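Local coordinates for Glyco_hydro_cc domain-containing protein (Cryptococcus neoformans, PDB 6UBC) that probably binds beta-1,3-glucan oligosaccharides as a member of glycoside hydrolase family GH128, built on a (beta/alpha)8 barrel, at residues A[391-396]-A[419-424]; A[326-329]-A[335-338]; A[272-277]-A[368-373]; A[240-245]-A[296-301]; A[349-354]-A[398-403]. All coordinates share one frame; numbering follows the deposited sequence.

In the fold
The centre of contact 3 lies about 6 Å from that of the chain, where strand 366-375 faces the loop after strand 268-270 in the presumed sugar-binding cleft of the (beta/alpha)8 barrel. The other contact centres lie about 15 to 16 Å from the chain's centre. Contacts 1 and 5 share helix 386-402, and both touch contact 3: Trp-421 CZ2 lies 3.5 Å from Ala-372 CA, and Phe-371 CD2 3.8 Å from Phe-400 CE2. Contact 4 meets contact 3 through a probable hydrogen bond between Glu-273 N and Trp-243 O (2.9 Å). Contact 2 is nested along the chain within the loop that contact 3 closes. Contacts 1 and 4 have centres about 30 Å apart.

Contact 1: residues A[391-396]-A[419-424]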
# COMPACT_ATOMS: atom_id res chain seq x y z
N THR A 391 9.63 -6.04 -17.77
CA THR A 391 10.66 -6.84 -17.06
C THR A 391 10.57 -6.61 -15.55
O THR A 391 10.57 -7.59 -14.75
CB THR A 391 12.07 -6.56 -17.57
OG1 THR A 391 12.07 -6.85 -18.97
CG2 THR A 391 13.07 -7.37 -16.79
N PHE A 392 10.41 -5.35 -15.19
CA PHE A 392 10.25 -4.93 -13.79
C PHE A 392 9.03 -5.59 -13.18
O PHE A 392 9.16 -6.09 -12.07
CB PHE A 392 10.20 -3.41 -13.68
CG PHE A 392 10.11 -2.94 -12.27
CD1 PHE A 392 11.26 -2.76 -11.53
CD2 PHE A 392 8.87 -2.57 -11.73
CE1 PHE A 392 11.19 -2.21 -10.26
CE2 PHE A 392 8.79 -2.05 -10.46
CZ PHE A 392 9.95 -1.92 -9.70
N ILE A 393 7.88 -5.50 -13.84
CA ILE A 393 6.62 -6.04 -13.27
C ILE A 393 6.82 -7.56 -13.09
O ILE A 393 6.46 -8.09 -12.03
CB ILE A 393 5.41 -5.72 -14.18
CG1 ILE A 393 5.04 -4.22 -14.15
CG2 ILE A 393 4.24 -6.57 -13.76
CD1 ILE A 393 4.19 -3.76 -15.32
N ASN A 394 7.36 -8.23 -14.10
CA ASN A 394 7.50 -9.72 -14.07
C ASN A 394 8.45 -10.11 -12.94
O ASN A 394 8.08 -10.97 -12.09
CB ASN A 394 7.97 -10.23 -15.42
CG ASN A 394 6.84 -10.21 -16.44
OD1 ASN A 394 5.69 -10.56 -16.12
ND2 ASN A 394 7.19 -9.95 -17.69
N ASP A 395 9.57 -9.36 -12.82
CA ASP A 395 10.61 -9.59 -11.82
C ASP A 395 10.05 -9.35 -10.42
O ASP A 395 10.36 -10.14 -9.49
CB ASP A 395 11.84 -8.72 -12.03
CG ASP A 395 12.76 -9.13 -13.19
OD1 ASP A 395 12.58 -10.20 -13.73
OD2 ASP A 395 13.65 -8.33 -13.53
N ILE A 396 9.36 -8.24 -10.19
CA ILE A 396 8.97 -7.85 -8.82
C ILE A 396 7.86 -8.80 -8.35
O ILE A 396 7.79 -9.14 -7.13
CB ILE A 396 8.59 -6.34 -8.73
CG1 ILE A 396 8.81 -5.87 -7.29
CG2 ILE A 396 7.19 -6.03 -9.24
CD1 ILE A 396 8.56 -4.38 -7.07
N PRO A 419 2.98 7.68 -18.27
CA PRO A 419 1.82 7.18 -18.97
C PRO A 419 1.91 5.67 -19.29
O PRO A 419 0.90 4.98 -19.27
CB PRO A 419 1.86 7.95 -20.28
CG PRO A 419 2.59 9.22 -19.93
CD PRO A 419 3.67 8.78 -18.98
N GLU A 420 3.13 5.18 -19.51
CA GLU A 420 3.41 3.76 -19.80
C GLU A 420 3.11 2.89 -18.55
O GLU A 420 2.74 1.73 -18.71
CB GLU A 420 4.83 3.57 -20.33
CG GLU A 420 5.09 4.26 -21.65
CD GLU A 420 5.70 5.65 -21.58
OE1 GLU A 420 5.66 6.27 -20.51
OE2 GLU A 420 6.22 6.08 -22.61
N TRP A 421 3.23 3.46 -17.36
CA TRP A 421 2.90 2.75 -16.11
C TRP A 421 1.36 2.65 -15.93
O TRP A 421 0.88 1.70 -15.26
CB TRP A 421 3.60 3.45 -14.93
CG TRP A 421 3.45 2.65 -13.66
CD1 TRP A 421 2.47 2.76 -12.75
CD2 TRP A 421 4.12 1.42 -13.37
NE1 TRP A 421 2.59 1.79 -11.79
CE2 TRP A 421 3.59 0.93 -12.16
CE3 TRP A 421 5.19 0.72 -13.95
CZ2 TRP A 421 3.99 -0.27 -11.57
CZ3 TRP A 421 5.62 -0.46 -13.36
CH2 TRP A 421 5.04 -0.94 -12.17
N ASP A 422 0.56 3.54 -16.53
CA ASP A 422 -0.91 3.49 -16.34
C ASP A 422 -1.40 2.05 -16.57
O ASP A 422 -1.01 1.44 -17.58
CB ASP A 422 -1.67 4.44 -17.27
CG ASP A 422 -1.61 5.94 -16.98
OD1 ASP A 422 -1.24 6.29 -15.88
OD2 ASP A 422 -1.89 6.70 -17.92
N MET A 423 -2.19 1.52 -15.63
CA MET A 423 -2.80 0.18 -15.78
C MET A 423 -4.03 0.28 -16.69
O MET A 423 -4.32 -0.71 -17.37
CB MET A 423 -3.19 -0.36 -14.40
CG MET A 423 -3.98 -1.70 -14.44
SD MET A 423 -3.94 -2.33 -12.70
CE MET A 423 -2.41 -3.24 -12.75
N ILE A 424 -4.78 1.38 -16.59
CA ILE A 424 -6.05 1.64 -17.33
C ILE A 424 -5.89 2.90 -18.16
O ILE A 424 -5.33 3.92 -17.66
CB ILE A 424 -7.27 1.71 -16.38
CG1 ILE A 424 -7.39 0.52 -15.41
CG2 ILE A 424 -8.54 1.92 -17.20
CD1 ILE A 424 -7.71 -0.81 -16.08
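Phe-392 is the first residue of helix segment 391-396 to meet the indole of Trp-421. The contact is loose: Phe-392 CD2 comes 4.2 Å from Trp-421 CH2, which approaches at the edge of the phenyl ring and near its plane, and the two side chains cross at about a right angle. One residue on, Ile-393 makes the closer approach with its longer branch. Its CG1 lies 3.8 Å from Trp-421 CH2 and 3.9 Å from Trp-421 CZ3, and its CD1 reaches to 4.1 Å from the same CZ3. A turn later, Ile-396 is given to other neighbours, on helix 348-362 and strand 366-375. The tryptophan can extend across from the 419-424 loop because its CG is anti to the backbone N (chi1 -172°), which carries the far rim of the six-membered ring to the helix. The opposite, polar part of the indole is held by NE1, hydrogen-bonded to Ser-412 O, while the ring stacks with Tyr-411. Beside strand 366-375, this is apolar packing between a helix, the loop after the last strand, 406-411, and the neighbouring strand of a (beta/alpha)8 barrel.

Contact 2: residues A[326-329]-A[335-338]; sequences SAFS and SWDI
A buried helix-to-loop packing joins Phe-328 and Ser-329 to Trp-336, where the chain leaves helix 324-331 and heads for strand 339-345 in the outer layer of the (beta/alpha)8 barrel. The indole carries the contact with the outer rim of its six-membered ring. Trp-336 CZ3 comes to the edge of the Phe-328 phenyl, in its plane, 3.9 Å from CD2 and 4.0 Å from CE2. Ser-329 adds its methylene, with CB 3.8 Å from Trp-336 CH2. With CG set between its backbone N and carbonyl carbon (chi1 59°), Trp-336 swings the six-membered ring to the helix, and a hydrogen bond from NE1 to Thr-339 OG1 steadies the other end of the indole. Neighbours add to the packing: Trp-294 and Phe-328 meet edge-to-face, as do Tyr-362 and Trp-336, and Lys-364 makes a cation-pi contact with the indole. Ser-335, just ahead of the tryptophan, folds its hydroxyl over one face of that indole, the OG 3.8 Å above the ring plane and offset toward the rim. The same hydroxyl helps tie the loop to the helix through one water, which lies 2.6 Å from Ser-335 OG and 3.0 Å from Ser-329 OG.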
# COMPACT_ATOMS: atom_id res chain seq x y z
N SER A 326 10.29 5.95 12.48
CA SER A 326 10.96 5.51 13.73
C SER A 326 10.47 6.38 14.88
O SER A 326 10.23 5.83 15.99
CB SER A 326 12.45 5.50 13.63
OG SER A 326 13.00 6.78 13.33
N ALA A 327 10.36 7.68 14.67
CA ALA A 327 9.82 8.55 15.75
C ALA A 327 8.35 8.24 15.99
O ALA A 327 7.92 8.23 17.14
CB ALA A 327 10.02 10.01 15.46
N PHE A 328 7.57 8.03 14.94
CA PHE A 328 6.13 7.69 15.04
C PHE A 328 5.98 6.42 15.88
O PHE A 328 5.13 6.34 16.76
CB PHE A 328 5.56 7.51 13.62
CG PHE A 328 4.16 6.97 13.49
CD1 PHE A 328 3.05 7.83 13.58
CD2 PHE A 328 3.91 5.62 13.25
CE1 PHE A 328 1.76 7.32 13.50
CE2 PHE A 328 2.62 5.14 13.12
CZ PHE A 328 1.54 5.98 13.25
N SER A 329 6.82 5.43 15.63
CA SER A 329 6.78 4.12 16.33
C SER A 329 7.03 4.31 17.82
O SER A 329 6.38 3.60 18.63
CB SER A 329 7.80 3.16 15.71
OG SER A 329 7.76 1.86 16.34
N SER A 335 0.81 -0.42 18.53
CA SER A 335 1.71 -0.55 17.35
C SER A 335 0.89 -1.10 16.17
O SER A 335 -0.29 -1.52 16.34
CB SER A 335 3.01 -1.32 17.57
OG SER A 335 3.95 -1.05 16.45
N TRP A 336 1.52 -1.14 15.02
CA TRP A 336 0.89 -1.75 13.84
C TRP A 336 1.17 -3.26 13.84
O TRP A 336 2.15 -3.70 14.52
CB TRP A 336 1.37 -1.08 12.57
CG TRP A 336 2.86 -1.14 12.34
CD1 TRP A 336 3.51 -2.13 11.67
CD2 TRP A 336 3.81 -0.12 12.60
NE1 TRP A 336 4.82 -1.81 11.55
CE2 TRP A 336 5.03 -0.56 12.08
CE3 TRP A 336 3.76 1.13 13.20
CZ2 TRP A 336 6.19 0.18 12.20
CZ3 TRP A 336 4.92 1.86 13.32
CH2 TRP A 336 6.13 1.38 12.85
N ASP A 337 0.38 -3.98 13.04
CA ASP A 337 0.59 -5.44 12.82
C ASP A 337 1.52 -5.65 11.62
O ASP A 337 2.31 -6.59 11.63
CB ASP A 337 -0.75 -6.12 12.62
CG ASP A 337 -1.67 -5.97 13.78
OD1 ASP A 337 -1.25 -6.34 14.84
OD2 ASP A 337 -2.79 -5.51 13.61
N ILE A 338 1.34 -4.81 10.59
CA ILE A 338 1.94 -4.98 9.24
C ILE A 338 2.63 -3.67 8.83
O ILE A 338 1.99 -2.63 8.90
CB ILE A 338 0.90 -5.47 8.23
CG1 ILE A 338 0.43 -6.89 8.58
CG2 ILE A 338 1.43 -5.37 6.81
CD1 ILE A 338 -0.70 -7.35 7.76
O HOH W 1 5.39 0.73 17.74

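Contact 3: residues A[272-277]-A[368-373]; sequences FEEPDC and VTEFAC
Glu-370, Glu-273 and Glu-274 bring three carboxylates together at the mouth of the (beta/alpha)8 barrel, between strand 366-375 and the loop that follows strand 268-270. In clan GH-A hydrolases with this fold, the ends of the fourth and seventh strands carry the acid/base and the nucleophile; Glu-274 and Glu-370 occupy positions consistent with those roles, although the protein is described as an oligosaccharide-binding member of its family. Glu-370 gives up the most surface. Its first bond leaves toward the loop and the chain is extended beyond CG, so that its carboxylate comes near both of the others, the three forming a triangle. Glu-273 comes at it from the opposite direction. A bend at chi2 (82°) brings its OE2 to 2.5 Å from Glu-370 OE2, with the two carboxylate planes turned 34° apart. Trp-225 NE1 is hydrogen-bonded to Glu-370 OE2. Glu-274 stays further off: its OE2 is 3.8 Å from Glu-370 OE1 and its plane is tilted 61° to that of Glu-370. Hydrogen bonds of OE2 with His-342 ND1 and of OE1 with Ser-282 OG help to place it. The turn from Glu-274 to Cys-277, a type I beta turn, starts at the site itself, and Cys-277 is in a disulfide with Cys-314. Two waters link loop and strand. One donates to Thr-369 OG1 (3.0 Å) and lies near Glu-273 OE1; the other donates to both Glu-274 OE2, at 3.0 Å, and Glu-370 OE1, at 2.8 Å.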
# COMPACT_ATOMS: atom_id res chain seq x y z
N PHE A 272 -1.68 6.22 7.08
CA PHE A 272 -1.60 7.46 6.29
C PHE A 272 -0.71 7.26 5.06
O PHE A 272 0.34 6.60 5.13
CB PHE A 272 -1.07 8.61 7.13
CG PHE A 272 -1.68 8.64 8.50
CD1 PHE A 272 -3.03 8.83 8.65
CD2 PHE A 272 -0.91 8.42 9.64
CE1 PHE A 272 -3.62 8.85 9.91
CE2 PHE A 272 -1.48 8.47 10.90
CZ PHE A 272 -2.83 8.70 11.04
N GLU A 273 -1.15 7.89 4.00
CA GLU A 273 -0.41 7.93 2.74
C GLU A 273 0.78 8.87 2.83
O GLU A 273 0.55 10.08 2.80
CB GLU A 273 -1.32 8.44 1.62
CG GLU A 273 -0.66 8.44 0.27
CD GLU A 273 -0.65 7.12 -0.46
OE1 GLU A 273 -1.29 6.14 0.03
OE2 GLU A 273 0.03 7.11 -1.56
N GLU A 274 2.02 8.38 2.90
CA GLU A 274 3.21 9.24 2.76
C GLU A 274 3.09 10.50 3.61
O GLU A 274 3.27 11.65 3.14
CB GLU A 274 3.30 9.48 1.26
CG GLU A 274 3.70 8.23 0.51
CD GLU A 274 3.83 8.36 -1.00
OE1 GLU A 274 3.69 9.56 -1.47
OE2 GLU A 274 4.13 7.31 -1.70
N PRO A 275 2.87 10.39 4.94
CA PRO A 275 2.86 11.56 5.79
C PRO A 275 4.22 12.28 5.81
O PRO A 275 4.27 13.48 6.24
CB PRO A 275 2.41 11.02 7.17
CG PRO A 275 2.90 9.56 7.12
CD PRO A 275 2.65 9.14 5.68
N ASP A 276 5.28 11.58 5.43
CA ASP A 276 6.67 12.11 5.43
C ASP A 276 6.92 12.98 4.19
O ASP A 276 8.03 13.55 4.11
CB ASP A 276 7.69 10.97 5.55
CG ASP A 276 7.60 9.92 4.49
OD1 ASP A 276 6.44 9.63 4.03
OD2 ASP A 276 8.68 9.38 4.13
N CYS A 277 5.98 13.09 3.28
CA CYS A 277 6.12 13.94 2.07
C CYS A 277 5.07 15.05 2.08
O CYS A 277 3.93 14.82 2.54
CB CYS A 277 5.97 13.14 0.79
SG CYS A 277 7.59 12.56 0.18
N VAL A 368 3.32 -4.32 0.65
CA VAL A 368 3.74 -3.29 -0.34
C VAL A 368 2.45 -2.71 -0.89
O VAL A 368 1.91 -3.26 -1.88
CB VAL A 368 4.70 -3.83 -1.41
CG1 VAL A 368 5.19 -2.74 -2.36
CG2 VAL A 368 5.93 -4.46 -0.78
N THR A 369 2.01 -1.57 -0.39
CA THR A 369 0.66 -1.07 -0.76
C THR A 369 0.74 -0.31 -2.10
O THR A 369 -0.30 -0.11 -2.71
CB THR A 369 0.00 -0.24 0.33
OG1 THR A 369 0.83 0.91 0.55
CG2 THR A 369 -0.24 -1.06 1.59
N GLU A 370 1.94 0.12 -2.54
CA GLU A 370 2.13 0.77 -3.86
C GLU A 370 3.49 0.35 -4.35
O GLU A 370 4.47 0.52 -3.58
CB GLU A 370 2.08 2.30 -3.76
CG GLU A 370 0.75 2.87 -3.39
CD GLU A 370 0.69 4.36 -3.17
OE1 GLU A 370 1.69 5.07 -3.52
OE2 GLU A 370 -0.35 4.82 -2.61
N PHE A 371 3.61 -0.21 -5.53
CA PHE A 371 4.93 -0.25 -6.19
C PHE A 371 4.84 0.29 -7.60
O PHE A 371 3.77 0.26 -8.20
CB PHE A 371 5.50 -1.66 -6.26
CG PHE A 371 4.82 -2.66 -7.14
CD1 PHE A 371 5.15 -2.74 -8.49
CD2 PHE A 371 3.84 -3.50 -6.63
CE1 PHE A 371 4.49 -3.65 -9.30
CE2 PHE A 371 3.15 -4.36 -7.46
CZ PHE A 371 3.50 -4.45 -8.78
N ALA A 372 5.96 0.84 -8.05
CA ALA A 372 6.10 1.42 -9.39
C ALA A 372 7.54 1.36 -9.85
O ALA A 372 8.42 1.45 -9.00
CB ALA A 372 5.55 2.81 -9.44
N CYS A 373 7.75 1.27 -11.17
CA CYS A 373 9.08 1.36 -11.79
C CYS A 373 9.49 2.83 -11.80
O CYS A 373 8.93 3.62 -12.60
CB CYS A 373 9.07 0.78 -13.19
SG CYS A 373 10.73 0.48 -13.87
O HOH W 2 -0.89 3.41 0.27
O HOH W 3 4.44 5.28 -3.94

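Contact 4: residues A[240-245]-A[296-301]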
# COMPACT_ATOMS: atom_id res chain seq x y z
N ASN A 240 -9.86 -1.02 4.14
CA ASN A 240 -10.21 0.36 4.53
C ASN A 240 -8.92 1.16 4.71
O ASN A 240 -7.81 0.59 4.90
CB ASN A 240 -11.07 0.40 5.80
CG ASN A 240 -12.39 -0.34 5.66
OD1 ASN A 240 -12.41 -1.55 5.82
ND2 ASN A 240 -13.48 0.36 5.34
N MET A 241 -9.04 2.47 4.67
CA MET A 241 -7.84 3.32 4.79
C MET A 241 -8.18 4.68 5.38
O MET A 241 -9.29 5.18 5.14
CB MET A 241 -7.22 3.55 3.41
CG MET A 241 -6.04 4.47 3.42
SD MET A 241 -5.00 4.20 1.97
CE MET A 241 -3.77 5.49 2.24
N LEU A 242 -7.27 5.19 6.22
CA LEU A 242 -7.28 6.62 6.62
C LEU A 242 -6.10 7.31 5.95
O LEU A 242 -4.95 7.12 6.39
CB LEU A 242 -7.27 6.77 8.15
CG LEU A 242 -7.31 8.22 8.62
CD1 LEU A 242 -8.48 8.97 7.99
CD2 LEU A 242 -7.34 8.32 10.13
N TRP A 243 -6.39 8.10 4.92
CA TRP A 243 -5.34 8.70 4.06
C TRP A 243 -4.52 9.73 4.84
O TRP A 243 -3.25 9.73 4.76
CB TRP A 243 -6.02 9.33 2.84
CG TRP A 243 -5.12 9.90 1.80
CD1 TRP A 243 -4.63 9.31 0.68
CD2 TRP A 243 -4.56 11.23 1.80
NE1 TRP A 243 -3.87 10.18 -0.05
CE2 TRP A 243 -3.79 11.36 0.62
CE3 TRP A 243 -4.68 12.33 2.65
CZ2 TRP A 243 -3.16 12.54 0.27
CZ3 TRP A 243 -4.05 13.51 2.30
CH2 TRP A 243 -3.28 13.59 1.14
N GLY A 244 -5.21 10.55 5.62
CA GLY A 244 -4.55 11.67 6.30
C GLY A 244 -5.35 12.26 7.44
O GLY A 244 -6.20 11.58 8.05
N ALA A 245 -4.91 13.45 7.81
CA ALA A 245 -5.30 14.18 9.03
C ALA A 245 -6.49 15.07 8.68
O ALA A 245 -7.08 15.64 9.58
CB ALA A 245 -4.13 14.98 9.56
N SER A 296 -5.94 7.56 18.39
CA SER A 296 -7.33 7.93 18.72
C SER A 296 -8.32 7.35 17.74
O SER A 296 -9.45 7.11 18.15
CB SER A 296 -7.48 9.41 18.76
OG SER A 296 -7.43 9.97 17.46
N THR A 297 -7.96 7.16 16.48
CA THR A 297 -8.91 6.96 15.35
C THR A 297 -8.72 5.63 14.63
O THR A 297 -9.71 5.02 14.28
CB THR A 297 -8.82 8.18 14.42
OG1 THR A 297 -9.07 9.33 15.21
CG2 THR A 297 -9.80 8.18 13.28
N ILE A 298 -7.47 5.15 14.46
CA ILE A 298 -7.15 3.85 13.83
C ILE A 298 -7.08 2.74 14.90
O ILE A 298 -7.84 1.72 14.77
CB ILE A 298 -5.84 3.97 13.02
CG1 ILE A 298 -6.05 4.83 11.77
CG2 ILE A 298 -5.36 2.59 12.65
CD1 ILE A 298 -4.74 5.20 11.05
N ALA A 299 -6.23 2.91 15.90
CA ALA A 299 -5.97 1.88 16.95
C ALA A 299 -7.23 1.29 17.58
O ALA A 299 -7.26 0.08 17.82
CB ALA A 299 -5.05 2.43 17.98
N PRO A 300 -8.30 2.06 17.90
CA PRO A 300 -9.46 1.46 18.56
C PRO A 300 -10.03 0.24 17.82
O PRO A 300 -10.61 -0.64 18.46
CB PRO A 300 -10.46 2.63 18.62
CG PRO A 300 -9.59 3.86 18.68
CD PRO A 300 -8.47 3.51 17.72
N TRP A 301 -9.90 0.17 16.48
CA TRP A 301 -10.48 -0.94 15.70
C TRP A 301 -9.73 -2.24 15.97
O TRP A 301 -10.31 -3.32 15.72
CB TRP A 301 -10.49 -0.59 14.22
CG TRP A 301 -11.51 0.44 13.88
CD1 TRP A 301 -11.29 1.72 13.45
CD2 TRP A 301 -12.93 0.26 13.91
NE1 TRP A 301 -12.48 2.36 13.24
CE2 TRP A 301 -13.50 1.49 13.49
CE3 TRP A 301 -13.77 -0.80 14.27
CZ2 TRP A 301 -14.87 1.69 13.46
CZ3 TRP A 301 -15.13 -0.63 14.19
CH2 TRP A 301 -15.66 0.59 13.76
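Leu-242 fills the space between the end of strand 237-241 and helix 287-298, packing on Thr-297 and Ile-298 in the interlayer between strands and helices of the (beta/alpha)8 barrel. Its conformation decides which atoms touch. CG stands anti to the backbone N (chi1 -179°), and a chi2 of 53° turns one methyl, CD2, to the helix. That methyl lies 4.0 Å from Thr-297 CG2 and 4.1 Å from Ile-298 CG1, so a single branch of the leucine meets two successive residues. Thr-297 is arranged to offer carbon here: CG2 is anti to its backbone N and faces the leucine, the side chains crossing at about a right angle. Ile-298 sends out its longer branch, CG1 being anti to the carbonyl carbon, and the end of that branch, CD1, sits 4.2 Å from Leu-242 CB and equally far from CD2. The contact is purely apolar across the segments. Leu-256 and Phe-259 of helix 250-260 also press on Leu-242, so the leucine sits where two neighbouring helices come together over the sheet, and Ile-298 touches Ile-269 of the next strand. A wider pi-type turn runs through 296-298 of helix 287-298. The hydroxyl of Thr-297 is hydrogen-bonded to its neighbour along the chain, its OG1 lying 2.9 Å from Ser-296 OG.

Contact 5: residues A[349-354]-A[398-403]; sequences DGVKTD and ALFESD
Val-351 and Leu-399 make the central apolar contact between helices 348-362 and 386-402, their side chains sliding past each other in opposite directions. The touching methyls are Val-351 CG1 and Leu-399 CD1, 4.0 Å apart. With CG1 anti to the backbone N (chi1 177°), the same valine methyl also reaches Phe-400, where it lies 4.0 Å from CE1; this approach is oblique to the ring, and the two side chains cross at about a right angle. Lys-352 joins at the solvent side with the carbon part of its chain. Its CG packs 4.1 Å from Leu-399 CD1, and beyond that the extended chain takes the ammonium group onward. Across the segments the contact is therefore made of carbon alone, with no hydrogen bond between the helices.

Polar bonds serve each helix separately. Backbone bonds run from Thr-353 N to Asp-349 O (2.9 Å) and from Asp-354 N to Gly-350 O. In the partner, Asp-403 N bonds to Phe-400 O (3.1 Å) where the helix has just ended, and the carboxylate of Asp-403 makes a salt bridge with Arg-405. Lys-203 takes up the carbonyls of Phe-400 and Glu-401.

The axes of the segments 349-354 and 398-402 come within 11.7 Å, with 34° between their N-to-C directions. Underneath, Val-351 and Phe-400 both rest on Ile-343 of strand 339-345. Two consecutive outer helices, packed side by side over the strands, are what a (beta/alpha)8 barrel produces through its repeated beta-alpha-beta crossovers.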
# COMPACT_ATOMS: atom_id res chain seq x y z
N ASP A 349 17.52 -5.11 -6.88
CA ASP A 349 18.45 -4.71 -5.78
C ASP A 349 17.82 -3.62 -4.90
O ASP A 349 17.86 -3.75 -3.67
CB ASP A 349 19.80 -4.21 -6.30
CG ASP A 349 20.77 -5.31 -6.73
OD1 ASP A 349 20.49 -6.51 -6.49
OD2 ASP A 349 21.81 -4.95 -7.35
N GLY A 350 17.17 -2.65 -5.52
CA GLY A 350 16.50 -1.54 -4.80
C GLY A 350 15.28 -2.04 -4.04
O GLY A 350 15.04 -1.57 -2.92
N VAL A 351 14.50 -2.92 -4.67
CA VAL A 351 13.33 -3.55 -4.04
C VAL A 351 13.84 -4.24 -2.76
O VAL A 351 13.23 -4.09 -1.71
CB VAL A 351 12.63 -4.53 -4.99
CG1 VAL A 351 11.48 -5.22 -4.29
CG2 VAL A 351 12.12 -3.83 -6.29
N LYS A 352 14.91 -5.01 -2.87
CA LYS A 352 15.44 -5.75 -1.72
C LYS A 352 15.94 -4.78 -0.67
O LYS A 352 15.72 -5.04 0.48
CB LYS A 352 16.52 -6.74 -2.17
CG LYS A 352 15.99 -7.92 -2.93
CD LYS A 352 17.10 -8.65 -3.66
CE LYS A 352 16.69 -10.03 -4.14
NZ LYS A 352 17.64 -10.49 -5.19
N THR A 353 16.61 -3.72 -1.05
CA THR A 353 17.03 -2.70 -0.07
C THR A 353 15.83 -2.26 0.79
O THR A 353 15.94 -2.17 2.01
CB THR A 353 17.66 -1.53 -0.82
OG1 THR A 353 18.82 -2.01 -1.46
CG2 THR A 353 18.00 -0.38 0.10
N ASP A 354 14.70 -1.96 0.16
CA ASP A 354 13.52 -1.48 0.92
C ASP A 354 13.03 -2.57 1.88
O ASP A 354 12.78 -2.26 3.07
CB ASP A 354 12.38 -1.03 0.01
CG ASP A 354 12.58 0.28 -0.76
OD1 ASP A 354 13.56 1.04 -0.47
OD2 ASP A 354 11.74 0.55 -1.65
N ALA A 398 7.48 -12.01 -9.15
CA ALA A 398 8.23 -13.22 -8.77
C ALA A 398 8.96 -13.07 -7.43
O ALA A 398 8.85 -14.00 -6.58
CB ALA A 398 9.17 -13.61 -9.86
N LEU A 399 9.65 -11.95 -7.22
CA LEU A 399 10.32 -11.64 -5.97
C LEU A 399 9.30 -11.65 -4.84
O LEU A 399 9.56 -12.27 -3.80
CB LEU A 399 10.97 -10.26 -6.07
CG LEU A 399 11.92 -9.89 -4.94
CD1 LEU A 399 12.85 -8.79 -5.39
CD2 LEU A 399 11.17 -9.39 -3.71
N PHE A 400 8.21 -10.89 -4.94
CA PHE A 400 7.26 -10.76 -3.83
C PHE A 400 6.66 -12.15 -3.50
O PHE A 400 6.57 -12.48 -2.32
CB PHE A 400 6.13 -9.78 -4.16
CG PHE A 400 6.51 -8.33 -4.21
CD1 PHE A 400 7.55 -7.79 -3.48
CD2 PHE A 400 5.80 -7.48 -5.04
CE1 PHE A 400 7.80 -6.43 -3.50
CE2 PHE A 400 6.08 -6.13 -5.09
CZ PHE A 400 7.04 -5.58 -4.28
N GLU A 401 6.27 -12.90 -4.52
CA GLU A 401 5.64 -14.22 -4.26
C GLU A 401 6.64 -15.10 -3.49
O GLU A 401 6.25 -15.86 -2.58
CB GLU A 401 5.15 -14.82 -5.58
CG GLU A 401 3.94 -14.13 -6.14
CD GLU A 401 2.66 -14.22 -5.31
OE1 GLU A 401 2.59 -15.06 -4.35
OE2 GLU A 401 1.69 -13.45 -5.62
N SER A 402 7.92 -15.01 -3.80
CA SER A 402 8.91 -15.95 -3.22
C SER A 402 9.38 -15.44 -1.85
O SER A 402 9.99 -16.19 -1.09
CB SER A 402 10.02 -16.19 -4.19
OG SER A 402 10.82 -15.05 -4.21
N ASP A 403 9.07 -14.19 -1.50
CA ASP A 403 9.64 -13.57 -0.29
C ASP A 403 8.65 -13.74 0.84
O ASP A 403 7.61 -13.03 0.91
CB ASP A 403 10.03 -12.11 -0.52
CG ASP A 403 10.89 -11.53 0.59
OD1 ASP A 403 10.82 -12.03 1.74
OD2 ASP A 403 11.60 -10.53 0.28